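Local coordinates for protein acyl-CoA dehydrogenase (Mycobacterium thermoresistibile, PDB 3NF4) that probably catalyses the FAD-dependent alpha,beta-dehydrogenation of acyl-CoA thioesters, at residues A324-L329 and L379-G384; A21-L26 and L81-E86; R41-E46 and L212-T217. All blocks are in the same frame, centred on the assembly; numbering follows the deposited sequence.

Contact 1 of 3, residues A324-L329 and L379-G384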
ATOM      1  N   ALA A 324     -10.412  12.426  15.870  1.00 48.06           N
ATOM      2  CA  ALA A 324     -11.480  12.590  14.894  1.00 47.21           C
ATOM      3  C   ALA A 324     -10.988  12.725  13.444  1.00 45.79           C
ATOM      4  O   ALA A 324     -11.651  12.235  12.545  1.00 43.38           O
ATOM      5  CB  ALA A 324     -12.432  13.786  15.271  1.00 48.24           C
ATOM      6  N   SER A 325      -9.848  13.392  13.228  1.00 45.90           N
ATOM      7  CA  SER A 325      -9.195  13.416  11.907  1.00 46.13           C
ATOM      8  C   SER A 325      -8.710  12.025  11.461  1.00 43.91           C
ATOM      9  O   SER A 325      -8.875  11.626  10.297  1.00 42.30           O
ATOM     10  CB  SER A 325      -8.011  14.397  11.884  1.00 46.82           C
ATOM     11  OG  SER A 325      -8.518  15.705  11.744  1.00 52.37           O
ATOM     12  N   ILE A 326      -8.106  11.317  12.409  1.00 43.10           N
ATOM     13  CA  ILE A 326      -7.618   9.961  12.195  1.00 41.31           C
ATOM     14  C   ILE A 326      -8.815   9.049  11.847  1.00 39.98           C
ATOM     15  O   ILE A 326      -8.772   8.316  10.850  1.00 39.61           O
ATOM     16  CB  ILE A 326      -6.808   9.493  13.434  1.00 41.48           C
ATOM     17  CG1 ILE A 326      -5.462  10.216  13.475  1.00 41.93           C
ATOM     18  CG2 ILE A 326      -6.632   7.993  13.480  1.00 38.63           C
ATOM     19  CD1 ILE A 326      -4.645   9.927  14.766  1.00 40.78           C
ATOM     20  N   ALA A 327      -9.888   9.122  12.623  1.00 39.18           N
ATOM     21  CA  ALA A 327     -11.083   8.304  12.317  1.00 38.82           C
ATOM     22  C   ALA A 327     -11.652   8.507  10.883  1.00 38.75           C
ATOM     23  O   ALA A 327     -11.960   7.545  10.183  1.00 38.43           O
ATOM     24  CB  ALA A 327     -12.185   8.516  13.379  1.00 38.38           C
ATOM     25  N   LYS A 328     -11.767   9.761  10.439  1.00 40.07           N
ATOM     26  CA  LYS A 328     -12.334  10.083   9.119  1.00 39.37           C
ATOM     27  C   LYS A 328     -11.429   9.593   7.975  1.00 39.04           C
ATOM     28  O   LYS A 328     -11.901   8.945   7.049  1.00 38.55           O
ATOM     29  CB  LYS A 328     -12.634  11.595   9.044  1.00 40.40           C
ATOM     30  CG  LYS A 328     -13.450  12.030   7.838  1.00 39.54           C
ATOM     31  CD  LYS A 328     -12.560  12.341   6.629  1.00 41.60           C
ATOM     32  CE  LYS A 328     -13.408  12.832   5.458  1.00 41.80           C
ATOM     33  NZ  LYS A 328     -12.707  12.684   4.168  1.00 41.10           N
ATOM     34  N   LEU A 329     -10.128   9.892   8.054  1.00 39.60           N
ATOM     35  CA  LEU A 329      -9.120   9.382   7.107  1.00 38.90           C
ATOM     36  C   LEU A 329      -9.134   7.853   6.994  1.00 38.46           C
ATOM     37  O   LEU A 329      -9.212   7.300   5.883  1.00 37.71           O
ATOM     38  CB  LEU A 329      -7.715   9.820   7.522  1.00 39.32           C
ATOM     39  CG  LEU A 329      -6.558   9.192   6.729  1.00 39.55           C
ATOM     40  CD1 LEU A 329      -6.449   9.835   5.365  1.00 41.84           C
ATOM     41  CD2 LEU A 329      -5.254   9.359   7.446  1.00 40.07           C
ATOM     42  N   LEU A 379      -2.754  16.942   6.850  1.00 47.52           N
ATOM     43  CA  LEU A 379      -2.128  18.229   7.183  1.00 50.02           C
ATOM     44  C   LEU A 379      -2.544  18.635   8.616  1.00 49.42           C
ATOM     45  O   LEU A 379      -1.712  19.043   9.419  1.00 49.87           O
ATOM     46  CB  LEU A 379      -2.481  19.293   6.125  1.00 51.61           C
ATOM     47  CG  LEU A 379      -1.973  20.735   6.278  1.00 57.17           C
ATOM     48  CD1 LEU A 379      -0.438  20.814   6.541  1.00 58.79           C
ATOM     49  CD2 LEU A 379      -2.373  21.643   5.072  1.00 61.51           C
ATOM     50  N   VAL A 380      -3.808  18.448   8.954  1.00 48.54           N
ATOM     51  CA  VAL A 380      -4.259  18.640  10.344  1.00 49.52           C
ATOM     52  C   VAL A 380      -3.471  17.776  11.363  1.00 49.64           C
ATOM     53  O   VAL A 380      -2.916  18.317  12.339  1.00 50.87           O
ATOM     54  CB  VAL A 380      -5.803  18.477  10.464  1.00 49.46           C
ATOM     55  CG1 VAL A 380      -6.279  18.172  11.908  1.00 49.27           C
ATOM     56  CG2 VAL A 380      -6.462  19.753   9.964  1.00 51.59           C
ATOM     57  N   ILE A 381      -3.370  16.467  11.103  1.00 47.56           N
ATOM     58  CA  ILE A 381      -2.617  15.544  11.957  1.00 46.83           C
ATOM     59  C   ILE A 381      -1.129  15.944  12.126  1.00 48.54           C
ATOM     60  O   ILE A 381      -0.594  15.917  13.246  1.00 48.65           O
ATOM     61  CB  ILE A 381      -2.747  14.057  11.455  1.00 44.90           C
ATOM     62  CG1 ILE A 381      -4.221  13.616  11.488  1.00 43.04           C
ATOM     63  CG2 ILE A 381      -1.884  13.134  12.293  1.00 42.23           C
ATOM     64  CD1 ILE A 381      -4.650  12.496  10.487  1.00 38.63           C
ATOM     65  N   ALA A 382      -0.452  16.284  11.031  1.00 48.87           N
ATOM     66  CA  ALA A 382       0.948  16.700  11.147  1.00 50.79           C
ATOM     67  C   ALA A 382       1.116  17.956  12.019  1.00 53.23           C
ATOM     68  O   ALA A 382       2.083  18.041  12.788  1.00 54.14           O
ATOM     69  CB  ALA A 382       1.578  16.930   9.786  1.00 50.56           C
ATOM     70  N   ARG A 383       0.202  18.926  11.883  1.00 54.35           N
ATOM     71  CA  ARG A 383       0.246  20.147  12.705  1.00 57.29           C
ATOM     72  C   ARG A 383       0.129  19.816  14.203  1.00 57.15           C
ATOM     73  O   ARG A 383       0.870  20.384  15.011  1.00 58.08           O
ATOM     74  CB  ARG A 383      -0.827  21.176  12.280  1.00 58.68           C
ATOM     75  CG  ARG A 383      -0.529  21.891  10.946  1.00 63.87           C
ATOM     76  CD  ARG A 383      -1.611  22.908  10.594  1.00 74.56           C
ATOM     77  NE  ARG A 383      -1.432  23.512   9.260  1.00 80.82           N
ATOM     78  CZ  ARG A 383      -2.413  24.056   8.527  1.00 83.06           C
ATOM     79  NH1 ARG A 383      -3.673  24.086   8.968  1.00 83.14           N
ATOM     80  NH2 ARG A 383      -2.134  24.565   7.333  1.00 84.62           N
ATOM     81  N   GLY A 384      -0.783  18.895  14.553  1.00 55.48           N
ATOM     82  CA  GLY A 384      -0.934  18.393  15.915  1.00 55.92           C
ATOM     83  C   GLY A 384       0.291  17.669  16.476  1.00 56.94           C
ATOM     84  O   GLY A 384       0.341  17.387  17.668  1.00 57.15           O
TER
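Ile381 reaches from the C-terminal helix 374-383 toward helix 321-346 and meets three of its side chains in turn. Its CB leads into CG1, which lies 3.9 Å from Ser325 CB. One bond further, the terminal CD1 comes to 3.8 Å from Ile326 CG1, and it also reaches Leu329 CD2 at 4.4 Å. The chain of Ile381 takes this course because CG1 stands anti to its own carbonyl carbon (chi1 -61°) and CD1 then continues nearly extended. Ile326 holds the same first torsion, yet the two isoleucine side chains cross at about a right angle, so that methylene and methyl touch rather than lie alongside.

A second, smaller contact is made by Val380. Its CG1 methyl, anti to the backbone N (chi1 160°), comes up against the hydroxyl of Ser325, with 3.3 Å between Val380 CG1 and Ser325 OG. That hydroxyl is not left to the methyl: it is hydrogen-bonded to Gln377 OE1, one turn earlier on the helix of Val380, so a single serine meets both an amide oxygen and a methyl of the same helix.

No hydrogen bond joins the two segments themselves. The axes of segments 324-329 and 379-383 approach to 9.9 Å, 149° apart in direction and so roughly antiparallel. Ala301 and Ala294 of a second subunit pack on Ile326 and Ile381, respectively. Leu379, next to Val380, touches the FAD. Such antiparallel packing of the last helix on a long helix belongs to the all-helical C-terminal domain of the acyl-CoA dehydrogenase fold, here beside the flavin pocket and at a subunit interface.

Contact 2 of 3, residues A21-L26 and L81-E86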
ATOM      1  N   ALA A  21     -29.473  -0.974  23.101  1.00 69.60           N
ATOM      2  CA  ALA A  21     -29.650  -2.166  22.272  1.00 69.31           C
ATOM      3  C   ALA A  21     -30.993  -2.192  21.550  1.00 70.26           C
ATOM      4  O   ALA A  21     -31.062  -2.590  20.368  1.00 70.26           O
ATOM      5  CB  ALA A  21     -29.467  -3.441  23.090  1.00 69.57           C
ATOM      6  N   GLU A  22     -32.052  -1.772  22.251  1.00 70.82           N
ATOM      7  CA  GLU A  22     -33.392  -1.693  21.666  1.00 70.72           C
ATOM      8  C   GLU A  22     -33.517  -0.554  20.637  1.00 69.13           C
ATOM      9  O   GLU A  22     -34.274  -0.665  19.671  1.00 69.23           O
ATOM     10  CB  GLU A  22     -34.470  -1.562  22.767  1.00 72.70           C
ATOM     11  N   LEU A  23     -32.778   0.533  20.848  1.00 67.63           N
ATOM     12  CA  LEU A  23     -32.776   1.660  19.906  1.00 66.61           C
ATOM     13  C   LEU A  23     -32.113   1.247  18.585  1.00 64.80           C
ATOM     14  O   LEU A  23     -32.542   1.644  17.503  1.00 63.53           O
ATOM     15  CB  LEU A  23     -32.081   2.891  20.512  1.00 66.34           C
ATOM     16  CG  LEU A  23     -31.826   4.097  19.591  1.00 65.68           C
ATOM     17  CD1 LEU A  23     -33.165   4.742  19.147  1.00 66.87           C
ATOM     18  CD2 LEU A  23     -30.912   5.117  20.223  1.00 63.58           C
ATOM     19  N   ILE A  24     -31.072   0.428  18.689  1.00 64.41           N
ATOM     20  CA  ILE A  24     -30.450  -0.138  17.501  1.00 63.49           C
ATOM     21  C   ILE A  24     -31.468  -1.025  16.791  1.00 65.28           C
ATOM     22  O   ILE A  24     -31.630  -0.950  15.564  1.00 64.46           O
ATOM     23  CB  ILE A  24     -29.160  -0.887  17.842  1.00 62.04           C
ATOM     24  CG1 ILE A  24     -28.078   0.110  18.317  1.00 60.94           C
ATOM     25  CG2 ILE A  24     -28.691  -1.759  16.667  1.00 60.60           C
ATOM     26  CD1 ILE A  24     -27.511   1.050  17.225  1.00 58.32           C
ATOM     27  N   GLU A  25     -32.189  -1.820  17.585  1.00 67.67           N
ATOM     28  CA  GLU A  25     -33.198  -2.721  17.069  1.00 69.39           C
ATOM     29  C   GLU A  25     -34.299  -1.958  16.365  1.00 69.58           C
ATOM     30  O   GLU A  25     -34.765  -2.376  15.306  1.00 70.02           O
ATOM     31  CB  GLU A  25     -33.776  -3.571  18.199  1.00 71.76           C
ATOM     32  CG  GLU A  25     -34.220  -4.960  17.751  1.00 76.43           C
ATOM     33  CD  GLU A  25     -33.124  -5.722  16.992  1.00 80.73           C
ATOM     34  OE1 GLU A  25     -32.052  -6.005  17.582  1.00 80.57           O
ATOM     35  OE2 GLU A  25     -33.343  -6.041  15.797  1.00 83.18           O
ATOM     36  N   LEU A  26     -34.721  -0.839  16.939  1.00 69.76           N
ATOM     37  CA  LEU A  26     -35.720  -0.004  16.271  1.00 70.34           C
ATOM     38  C   LEU A  26     -35.221   0.525  14.897  1.00 68.57           C
ATOM     39  O   LEU A  26     -35.981   0.544  13.916  1.00 68.07           O
ATOM     40  CB  LEU A  26     -36.189   1.128  17.189  1.00 71.34           C
ATOM     41  CG  LEU A  26     -37.145   2.200  16.641  1.00 73.43           C
ATOM     42  CD1 LEU A  26     -38.529   1.621  16.330  1.00 77.04           C
ATOM     43  CD2 LEU A  26     -37.273   3.368  17.622  1.00 74.86           C
ATOM     44  N   LEU A  81     -23.698   7.511  16.771  1.00 50.52           N
ATOM     45  CA  LEU A  81     -22.889   7.173  15.598  1.00 49.52           C
ATOM     46  C   LEU A  81     -23.162   5.781  15.030  1.00 49.36           C
ATOM     47  O   LEU A  81     -23.085   5.588  13.794  1.00 48.27           O
ATOM     48  CB  LEU A  81     -21.389   7.346  15.880  1.00 49.43           C
ATOM     49  CG  LEU A  81     -20.900   8.787  16.090  1.00 50.34           C
ATOM     50  CD1 LEU A  81     -19.428   8.848  16.457  1.00 49.54           C
ATOM     51  CD2 LEU A  81     -21.204   9.656  14.855  1.00 52.18           C
ATOM     52  N   GLN A  82     -23.486   4.830  15.922  1.00 49.41           N
ATOM     53  CA  GLN A  82     -23.768   3.440  15.527  1.00 49.09           C
ATOM     54  C   GLN A  82     -25.187   3.293  14.910  1.00 50.16           C
ATOM     55  O   GLN A  82     -25.441   2.384  14.099  1.00 49.80           O
ATOM     56  CB  GLN A  82     -23.511   2.444  16.704  1.00 49.66           C
ATOM     57  CG  GLN A  82     -22.048   2.387  17.226  1.00 48.13           C
ATOM     58  CD  GLN A  82     -21.737   1.209  18.183  1.00 50.34           C
ATOM     59  OE1 GLN A  82     -21.728   0.033  17.784  1.00 50.67           O
ATOM     60  NE2 GLN A  82     -21.437   1.533  19.431  1.00 48.02           N
ATOM     61  N   VAL A  83     -26.109   4.188  15.280  1.00 51.29           N
ATOM     62  CA  VAL A  83     -27.410   4.276  14.595  1.00 52.00           C
ATOM     63  C   VAL A  83     -27.228   4.801  13.160  1.00 51.12           C
ATOM     64  O   VAL A  83     -27.823   4.284  12.193  1.00 50.56           O
ATOM     65  CB  VAL A  83     -28.404   5.207  15.328  1.00 53.65           C
ATOM     66  CG1 VAL A  83     -29.619   5.503  14.430  1.00 53.61           C
ATOM     67  CG2 VAL A  83     -28.831   4.612  16.667  1.00 53.65           C
ATOM     68  N   LEU A  84     -26.405   5.840  13.043  1.00 50.73           N
ATOM     69  CA  LEU A  84     -25.995   6.389  11.755  1.00 49.59           C
ATOM     70  C   LEU A  84     -25.339   5.307  10.875  1.00 48.60           C
ATOM     71  O   LEU A  84     -25.603   5.224   9.676  1.00 48.80           O
ATOM     72  CB  LEU A  84     -25.052   7.571  11.987  1.00 49.27           C
ATOM     73  CG  LEU A  84     -24.908   8.606  10.862  1.00 50.71           C
ATOM     74  CD1 LEU A  84     -26.298   9.162  10.419  1.00 50.96           C
ATOM     75  CD2 LEU A  84     -23.967   9.736  11.270  1.00 49.10           C
ATOM     76  N   GLU A  85     -24.521   4.451  11.479  1.00 47.97           N
ATOM     77  CA  GLU A  85     -23.890   3.359  10.737  1.00 47.38           C
ATOM     78  C   GLU A  85     -24.912   2.353  10.145  1.00 47.60           C
ATOM     79  O   GLU A  85     -24.756   1.889   9.003  1.00 46.23           O
ATOM     80  CB  GLU A  85     -22.847   2.643  11.623  1.00 47.03           C
ATOM     81  CG  GLU A  85     -21.870   1.797  10.842  1.00 45.93           C
ATOM     82  CD  GLU A  85     -21.262   0.627  11.609  1.00 44.68           C
ATOM     83  OE1 GLU A  85     -20.612   0.786  12.671  1.00 43.73           O
ATOM     84  OE2 GLU A  85     -21.375  -0.483  11.089  1.00 46.69           O
ATOM     85  N   GLU A  86     -25.940   2.020  10.932  1.00 48.78           N
ATOM     86  CA  GLU A  86     -26.980   1.063  10.529  1.00 49.58           C
ATOM     87  C   GLU A  86     -27.800   1.630   9.372  1.00 50.06           C
ATOM     88  O   GLU A  86     -28.040   0.936   8.387  1.00 50.58           O
ATOM     89  CB  GLU A  86     -27.895   0.687  11.710  1.00 51.46           C
ATOM     90  CG  GLU A  86     -27.259  -0.193  12.822  1.00 52.43           C
ATOM     91  CD  GLU A  86     -26.946  -1.632  12.384  1.00 56.01           C
ATOM     92  OE1 GLU A  86     -27.394  -2.055  11.294  1.00 59.26           O
ATOM     93  OE2 GLU A  86     -26.241  -2.354  13.132  1.00 57.19           O
TER
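Ile24 overlaps Val83 methyl to methyl: its CD1 lies 3.8 Å from Val83 CG2, and the two side chains slide past each other in opposite directions. The same CD1 also rests on the backbone between Gln82 and Val83, 4.0 Å from Gln82 C. It arrives there because chi2 of Ile24 is folded to -70°, which bends the end of the chain away from an extended course and brings it nearer to the opposite helix than the direction of its CB alone would. The other branch, CG2, is anti to the backbone N and faces Glu86, with 4.3 Å between Ile24 CG2 and Glu86 OE2.

Val83 CG2 has a second neighbour in Leu23, whose CD2 approaches to 4.2 Å, the two side chains crossing at about a right angle. The valine methyl therefore touches two consecutive residues of helix 18-35, and contact across the pair is carried by aliphatic groups, without a hydrogen bond.

The polar ends nearby are held elsewhere. Glu86 forms salt bridges to Arg13 and Arg90, and the amide of Gln82 hydrogen-bonds Glu78 O and Arg13. The buried carboxylate beside Ile24 is thus matched by arginines, which would be expected to favour its charged form.

Segments 21-26 and 81-86 run in nearly the same direction, 24° apart, their axes approaching to 10.0 Å. Leu61 and Leu64, from a loop, also pack on Val83. Elsewhere on helix 77-88, Leu81 lies on helix 289-315 and Leu84 on helix 92-104, which places helix 77-88 between the N-terminal helix and these two.

Contact 3 of 3, residues R41-E46 and L212-T217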
ATOM      1  N   ARG A  41     -34.190   1.856  -6.948  1.00 57.22           N
ATOM      2  CA  ARG A  41     -34.958   2.546  -7.977  1.00 57.85           C
ATOM      3  C   ARG A  41     -34.775   4.067  -7.938  1.00 56.26           C
ATOM      4  O   ARG A  41     -34.720   4.706  -8.975  1.00 56.56           O
ATOM      5  CB  ARG A  41     -36.447   2.151  -7.896  1.00 59.21           C
ATOM      6  CG  ARG A  41     -37.359   2.862  -8.884  1.00 64.14           C
ATOM      7  CD  ARG A  41     -36.925   2.619 -10.352  1.00 71.19           C
ATOM      8  NE  ARG A  41     -37.716   1.583 -11.008  1.00 77.45           N
ATOM      9  CZ  ARG A  41     -38.648   1.816 -11.934  1.00 81.33           C
ATOM     10  NH1 ARG A  41     -38.907   3.060 -12.348  1.00 81.26           N
ATOM     11  NH2 ARG A  41     -39.321   0.793 -12.454  1.00 83.76           N
ATOM     12  N   HIS A  42     -34.695   4.636  -6.748  1.00 55.71           N
ATOM     13  CA  HIS A  42     -34.489   6.059  -6.609  1.00 55.64           C
ATOM     14  C   HIS A  42     -33.063   6.496  -6.963  1.00 54.74           C
ATOM     15  O   HIS A  42     -32.869   7.601  -7.466  1.00 53.92           O
ATOM     16  CB  HIS A  42     -34.800   6.506  -5.196  1.00 56.40           C
ATOM     17  CG  HIS A  42     -36.248   6.776  -4.947  1.00 59.67           C
ATOM     18  ND1 HIS A  42     -36.928   7.810  -5.555  1.00 61.18           N
ATOM     19  CD2 HIS A  42     -37.143   6.157  -4.138  1.00 61.24           C
ATOM     20  CE1 HIS A  42     -38.187   7.806  -5.142  1.00 64.11           C
ATOM     21  NE2 HIS A  42     -38.343   6.809  -4.287  1.00 63.19           N
ATOM     22  N   GLU A  43     -32.078   5.649  -6.680  1.00 53.59           N
ATOM     23  CA  GLU A  43     -30.710   5.981  -7.046  1.00 53.51           C
ATOM     24  C   GLU A  43     -30.519   5.848  -8.554  1.00 54.13           C
ATOM     25  O   GLU A  43     -29.809   6.637  -9.166  1.00 53.11           O
ATOM     26  CB  GLU A  43     -29.674   5.140  -6.275  1.00 51.75           C
ATOM     27  CG  GLU A  43     -29.386   5.620  -4.845  1.00 50.91           C
ATOM     28  CD  GLU A  43     -28.735   7.006  -4.764  1.00 52.08           C
ATOM     29  OE1 GLU A  43     -27.946   7.377  -5.680  1.00 52.39           O
ATOM     30  OE2 GLU A  43     -29.023   7.736  -3.783  1.00 50.92           O
ATOM     31  N   LYS A  44     -31.170   4.849  -9.143  1.00 56.18           N
ATOM     32  CA  LYS A  44     -31.115   4.634 -10.587  1.00 58.07           C
ATOM     33  C   LYS A  44     -31.823   5.761 -11.374  1.00 58.86           C
ATOM     34  O   LYS A  44     -31.310   6.192 -12.397  1.00 57.46           O
ATOM     35  CB  LYS A  44     -31.700   3.266 -10.967  1.00 58.66           C
ATOM     36  CG  LYS A  44     -31.764   3.029 -12.486  1.00 63.22           C
ATOM     37  CD  LYS A  44     -32.759   1.920 -12.850  1.00 68.78           C
ATOM     38  CE  LYS A  44     -32.770   1.622 -14.374  1.00 71.43           C
ATOM     39  NZ  LYS A  44     -33.466   2.662 -15.216  1.00 71.35           N
ATOM     40  N   ASP A  45     -32.997   6.203 -10.885  1.00 60.68           N
ATOM     41  CA  ASP A  45     -33.803   7.260 -11.541  1.00 61.94           C
ATOM     42  C   ASP A  45     -33.350   8.676 -11.204  1.00 61.58           C
ATOM     43  O   ASP A  45     -33.708   9.602 -11.920  1.00 61.67           O
ATOM     44  CB  ASP A  45     -35.279   7.153 -11.165  1.00 63.44           C
ATOM     45  CG  ASP A  45     -36.000   6.010 -11.875  1.00 66.77           C
ATOM     46  OD1 ASP A  45     -35.531   5.561 -12.943  1.00 68.08           O
ATOM     47  OD2 ASP A  45     -37.066   5.574 -11.359  1.00 70.95           O
ATOM     48  N   GLU A  46     -32.579   8.822 -10.116  1.00 60.90           N
ATOM     49  CA  GLU A  46     -32.089  10.122  -9.593  1.00 60.76           C
ATOM     50  C   GLU A  46     -33.227  11.023  -9.079  1.00 61.92           C
ATOM     51  O   GLU A  46     -33.275  12.222  -9.343  1.00 62.53           O
ATOM     52  CB  GLU A  46     -31.125  10.836 -10.582  1.00 59.60           C
ATOM     53  CG  GLU A  46     -30.024   9.893 -11.119  1.00 59.31           C
ATOM     54  CD  GLU A  46     -28.835  10.578 -11.839  1.00 60.98           C
ATOM     55  OE1 GLU A  46     -28.611  11.799 -11.671  1.00 62.73           O
ATOM     56  OE2 GLU A  46     -28.104   9.876 -12.580  1.00 58.68           O
ATOM     57  N   LEU A 212     -24.505   8.774  -5.499  1.00 43.10           N
ATOM     58  CA  LEU A 212     -25.144   9.455  -4.351  1.00 44.88           C
ATOM     59  C   LEU A 212     -26.216  10.440  -4.836  1.00 46.29           C
ATOM     60  O   LEU A 212     -26.214  11.618  -4.477  1.00 47.39           O
ATOM     61  CB  LEU A 212     -24.080  10.176  -3.518  1.00 43.91           C
ATOM     62  CG  LEU A 212     -24.100  10.259  -1.991  1.00 46.99           C
ATOM     63  CD1 LEU A 212     -23.669   8.926  -1.308  1.00 42.10           C
ATOM     64  CD2 LEU A 212     -23.191  11.454  -1.510  1.00 46.99           C
ATOM     65  N   HIS A 213     -27.119   9.950  -5.675  1.00 48.01           N
ATOM     66  CA  HIS A 213     -27.968  10.812  -6.513  1.00 49.70           C
ATOM     67  C   HIS A 213     -29.229  11.359  -5.843  1.00 51.77           C
ATOM     68  O   HIS A 213     -29.685  12.447  -6.227  1.00 53.50           O
ATOM     69  CB  HIS A 213     -28.424  10.071  -7.772  1.00 49.44           C
ATOM     70  CG  HIS A 213     -27.309   9.537  -8.619  1.00 48.16           C
ATOM     71  ND1 HIS A 213     -26.426  10.354  -9.296  1.00 49.92           N
ATOM     72  CD2 HIS A 213     -26.977   8.269  -8.953  1.00 46.42           C
ATOM     73  CE1 HIS A 213     -25.577   9.611  -9.988  1.00 49.04           C
ATOM     74  NE2 HIS A 213     -25.892   8.341  -9.799  1.00 49.88           N
ATOM     75  N   ALA A 214     -29.798  10.619  -4.879  1.00 51.64           N
ATOM     76  CA  ALA A 214     -31.167  10.858  -4.412  1.00 52.45           C
ATOM     77  C   ALA A 214     -31.447  12.230  -3.764  1.00 53.20           C
ATOM     78  O   ALA A 214     -32.410  12.897  -4.124  1.00 53.87           O
ATOM     79  CB  ALA A 214     -31.600   9.752  -3.487  1.00 52.79           C
ATOM     80  N   VAL A 215     -30.647  12.600  -2.769  1.00 52.75           N
ATOM     81  CA  VAL A 215     -30.736  13.900  -2.122  1.00 53.08           C
ATOM     82  C   VAL A 215     -29.881  14.845  -2.999  1.00 52.28           C
ATOM     83  O   VAL A 215     -28.705  14.556  -3.226  1.00 51.28           O
ATOM     84  CB  VAL A 215     -30.123  13.833  -0.700  1.00 52.91           C
ATOM     85  CG1 VAL A 215     -30.137  15.186  -0.028  1.00 54.81           C
ATOM     86  CG2 VAL A 215     -30.845  12.814   0.174  1.00 54.19           C
ATOM     87  N   PRO A 216     -30.455  15.977  -3.466  1.00 52.01           N
ATOM     88  CA  PRO A 216     -29.714  16.810  -4.422  1.00 51.31           C
ATOM     89  C   PRO A 216     -28.621  17.685  -3.777  1.00 51.06           C
ATOM     90  O   PRO A 216     -28.726  18.064  -2.615  1.00 51.02           O
ATOM     91  CB  PRO A 216     -30.815  17.686  -5.046  1.00 52.09           C
ATOM     92  CG  PRO A 216     -31.866  17.821  -3.950  1.00 52.94           C
ATOM     93  CD  PRO A 216     -31.684  16.645  -2.986  1.00 52.85           C
ATOM     94  N   THR A 217     -27.595  17.999  -4.563  1.00 50.88           N
ATOM     95  CA  THR A 217     -26.531  18.919  -4.195  1.00 51.89           C
ATOM     96  C   THR A 217     -26.602  20.127  -5.155  1.00 52.92           C
ATOM     97  O   THR A 217     -26.495  19.963  -6.370  1.00 52.18           O
ATOM     98  CB  THR A 217     -25.137  18.191  -4.311  1.00 51.18           C
ATOM     99  OG1 THR A 217     -25.129  17.008  -3.486  1.00 52.96           O
ATOM    100  CG2 THR A 217     -23.988  19.105  -3.891  1.00 50.63           C
TER
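Glu43 holds the loop at residues 212-217 through two backbone amides. His213 N donates to Glu43 OE1 at 2.7 Å with an N-H...O angle of 161°, and Glu43 OE1 receives it with its syn lone pair, on the side of the other oxygen. Ala214 N donates to Glu43 OE2 at 3.2 Å, but here the donor stands above the carboxylate plane, 45° out of it. Consecutive amides are therefore gathered by one carboxylate, each oxygen serving one of them, and OE2 also accepts from Trp91 NE1. Three N-H groups thus satisfy a buried acid and would be expected to stabilise its negative charge. The side chain is bent at chi2, which brings its carboxylate nearer to the loop.

Around this core, Glu43 OE2 lies against the methyl of Ala214, 3.3 Å from Ala214 CB. Glu46 supplies a second acidic group, of a different use: its carboxylate lies flat over one face of the His213 ring, the planes only 10° apart, with Glu46 OE2 3.6 Å above the ring plane and over its centre. Glu46 CG covers the same ring in a CH-pi contact, 4.1 Å from the centroid. Glu46 is the first residue to leave the helix, with positive phi, and its chain runs extended beyond CG to the ring. Its OE2 forms a salt bridge with Arg353 of the third subunit, which also packs on His213.

The contact joins the end of helix 39-45, in the N-terminal domain, to the loop between strands 201-203 and 217-228 of the middle domain. Helix 357-367 touches both segments, Arg359 on Glu43 and Arg362 on His213, while Leu212 packs against helices 92-104 and 357-367, and Thr217, first residue of strand 217-228, touches the FAD.

Overall arrangement
Contact 2 lies within the N-terminal helices and contact 1 within the C-terminal ones; their centres are 27 Å apart, though their nearest atoms approach to about 8 Å. Helix 289-315 bridges them, touching both Ile326 and Leu81. Contact 3 couples the N-terminal and middle domains, on the opposite side of the chain's centre from contact 1, with 31 Å between their centres. Contacts 1 and 3 each include a residue of the FAD pocket and each meet another subunit; the side chains of Val380 and Leu212 lie about 9 Å and about 5 Å from a bound FAD. Helices 18-35 and 39-45, successive in sequence, connect contact 2 to contact 3, centres 24 Å apart.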